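Local coordinates for MDM10 isoform 1 (Saccharomyces cerevisiae, PDB 7BTX), which helps tether the endoplasmic reticulum to mitochondria as part of the ERMES complex and takes part in late assembly of the TOM translocase, at residues P40-L45 / F61-R66. Numbering follows the deposited sequence.
Sequences PSAIHL and FSTRSR
With CG of Leu-45 anti to its carbonyl carbon (chi1 -76°) and CG of Phe-61 set between its own backbone N and carbonyl carbon (chi1 64°), the two side chains run side by side on one face of a beta hairpin. CB of Leu-45 sits over the phenyl face of Phe-61, 4.2 Å from the ring centroid, in a CH-pi contact displaced toward the rim; farther out, CD2 of Leu-45 meets CZ of Phe-61 at 3.8 Å. Beneath them the backbones form an antiparallel hydrogen-bonded pair: Leu-45 N donates to Phe-61 O (2.9 Å), and Phe-61 N returns a bond to Leu-45 O. The next pair, His-44 with Ser-62, is non-hydrogen-bonded and turns its side chains to the other face, where ND1 of His-44 lies 3.4 Å from CB of Ser-62. The hydroxyl of Ser-62 turns back to its own segment: OG accepts from Ser-65 N (2.7 Å), an ST motif that pins the turn leaving the strand. Replacing Ser-62 with an alanine keeps CB beside the imidazole but would probably leave Ser-65 N without this acceptor and the turn less firmly fixed. Past the strand ends, Thr-63 N still reaches Ile-43 O (3.2 Å), while CB of Ala-42 packs against Thr-63 OG1 and Arg-64 CG, and the guanidinium of Arg-64 passes with one face over Ser-41 O. The hairpin thus illustrates how pairing can fray gradually into loops. Strand 44-48 lies between strand 55-62 and the parallel strand 491-492, a neighbour consistent with closure of a mitochondrial beta-barrel; Ile-43 touches Ile-487 and Phe-489, in the loop that precedes strand 491-492, and strand 68-76 follows beyond strand 55-62.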
loop_
_atom_site.group_PDB
_atom_site.type_symbol
_atom_site.label_atom_id
_atom_site.label_comp_id
_atom_site.label_asym_id
_atom_site.label_seq_id
_atom_site.Cartn_x
_atom_site.Cartn_y
_atom_site.Cartn_z
ATOM N N PRO D 40 -9.129 10.097 -18.015
ATOM C CA PRO D 40 -8.633 9.850 -16.660
ATOM C C PRO D 40 -9.530 8.877 -15.915
ATOM O O PRO D 40 -10.738 8.806 -16.149
ATOM C CB PRO D 40 -8.662 11.239 -16.016
ATOM C CG PRO D 40 -8.720 12.191 -17.148
ATOM C CD PRO D 40 -9.492 11.509 -18.211
ATOM N N SER D 41 -8.925 8.112 -15.009
ATOM C CA SER D 41 -9.632 7.048 -14.309
ATOM C C SER D 41 -9.828 7.352 -12.828
ATOM O O SER D 41 -10.462 6.572 -12.113
ATOM C CB SER D 41 -8.901 5.721 -14.482
ATOM O OG SER D 41 -7.582 5.805 -13.977
ATOM N N ALA D 42 -9.311 8.485 -12.360
ATOM C CA ALA D 42 -9.418 8.894 -10.966
ATOM C C ALA D 42 -9.127 10.383 -10.898
ATOM O O ALA D 42 -8.732 10.997 -11.892
ATOM C CB ALA D 42 -8.452 8.132 -10.065
ATOM N N ILE D 43 -9.319 10.960 -9.713
ATOM C CA ILE D 43 -8.927 12.347 -9.493
ATOM C C ILE D 43 -7.415 12.411 -9.357
ATOM O O ILE D 43 -6.822 11.692 -8.547
ATOM C CB ILE D 43 -9.620 12.923 -8.251
ATOM C CG1 ILE D 43 -11.083 12.494 -8.211
ATOM C CG2 ILE D 43 -9.498 14.431 -8.236
ATOM C CD1 ILE D 43 -11.925 13.090 -9.305
ATOM N N HIS D 44 -6.786 13.270 -10.151
ATOM C CA HIS D 44 -5.337 13.262 -10.302
ATOM C C HIS D 44 -4.838 14.695 -10.288
ATOM O O HIS D 44 -5.287 15.514 -11.091
ATOM C CB HIS D 44 -4.940 12.554 -11.598
ATOM C CG HIS D 44 -3.467 12.363 -11.760
ATOM N ND1 HIS D 44 -2.835 11.177 -11.457
ATOM C CD2 HIS D 44 -2.502 13.199 -12.210
ATOM C CE1 HIS D 44 -1.542 11.296 -11.698
ATOM N NE2 HIS D 44 -1.314 12.512 -12.157
ATOM N N LEU D 45 -3.920 15.003 -9.379
ATOM C CA LEU D 45 -3.343 16.333 -9.272
ATOM C C LEU D 45 -1.889 16.287 -9.711
ATOM O O LEU D 45 -1.232 15.252 -9.608
ATOM C CB LEU D 45 -3.435 16.881 -7.847
ATOM C CG LEU D 45 -4.775 17.409 -7.327
ATOM C CD1 LEU D 45 -5.712 16.302 -6.871
ATOM C CD2 LEU D 45 -4.552 18.397 -6.213
ATOM N N PHE D 61 0.092 13.194 -7.634
ATOM C CA PHE D 61 -0.539 12.207 -6.776
ATOM C C PHE D 61 -1.994 12.099 -7.185
ATOM O O PHE D 61 -2.612 13.090 -7.576
ATOM C CB PHE D 61 -0.418 12.558 -5.285
ATOM C CG PHE D 61 -1.118 13.822 -4.881
ATOM C CD1 PHE D 61 -0.507 15.054 -5.051
ATOM C CD2 PHE D 61 -2.368 13.777 -4.286
ATOM C CE1 PHE D 61 -1.140 16.217 -4.667
ATOM C CE2 PHE D 61 -3.008 14.934 -3.903
ATOM C CZ PHE D 61 -2.391 16.157 -4.089
ATOM N N SER D 62 -2.530 10.896 -7.102
ATOM C CA SER D 62 -3.927 10.648 -7.393
ATOM C C SER D 62 -4.591 10.025 -6.177
ATOM O O SER D 62 -3.995 9.903 -5.108
ATOM C CB SER D 62 -4.071 9.748 -8.620
ATOM O OG SER D 62 -3.503 8.477 -8.382
ATOM N N THR D 63 -5.858 9.651 -6.340
ATOM C CA THR D 63 -6.509 8.837 -5.323
ATOM C C THR D 63 -6.006 7.401 -5.385
ATOM O O THR D 63 -5.785 6.765 -4.350
ATOM C CB THR D 63 -8.023 8.887 -5.493
ATOM O OG1 THR D 63 -8.386 8.227 -6.708
ATOM C CG2 THR D 63 -8.505 10.325 -5.540
ATOM N N ARG D 64 -5.808 6.881 -6.594
ATOM C CA ARG D 64 -5.332 5.516 -6.781
ATOM C C ARG D 64 -3.868 5.373 -6.393
ATOM O O ARG D 64 -3.469 4.356 -5.818
ATOM C CB ARG D 64 -5.519 5.079 -8.234
ATOM C CG ARG D 64 -6.961 5.030 -8.695
ATOM C CD ARG D 64 -7.648 3.737 -8.289
ATOM N NE ARG D 64 -9.070 3.753 -8.624
ATOM C CZ ARG D 64 -9.566 3.440 -9.817
ATOM N NH1 ARG D 64 -10.874 3.484 -10.021
ATOM N NH2 ARG D 64 -8.761 3.079 -10.806
ATOM N N SER D 65 -3.065 6.386 -6.698
ATOM C CA SER D 65 -1.630 6.314 -6.458
ATOM C C SER D 65 -1.147 7.534 -5.687
ATOM O O SER D 65 -1.557 8.661 -5.976
ATOM C CB SER D 65 -0.872 6.187 -7.778
ATOM O OG SER D 65 0.523 6.129 -7.553
ATOM N N ARG D 66 -0.277 7.321 -4.710
ATOM C CA ARG D 66 0.221 8.400 -3.852
ATOM C C ARG D 66 1.360 9.140 -4.563
ATOM O O ARG D 66 1.567 8.946 -5.766
ATOM C CB ARG D 66 0.561 7.826 -2.501
ATOM C CG ARG D 66 1.236 6.481 -2.529
ATOM C CD ARG D 66 1.193 5.890 -1.139
ATOM N NE ARG D 66 1.896 6.762 -0.209
ATOM C CZ ARG D 66 1.636 6.846 1.089
ATOM N NH1 ARG D 66 0.674 6.113 1.626
ATOM N NH2 ARG D 66 2.335 7.676 1.846
#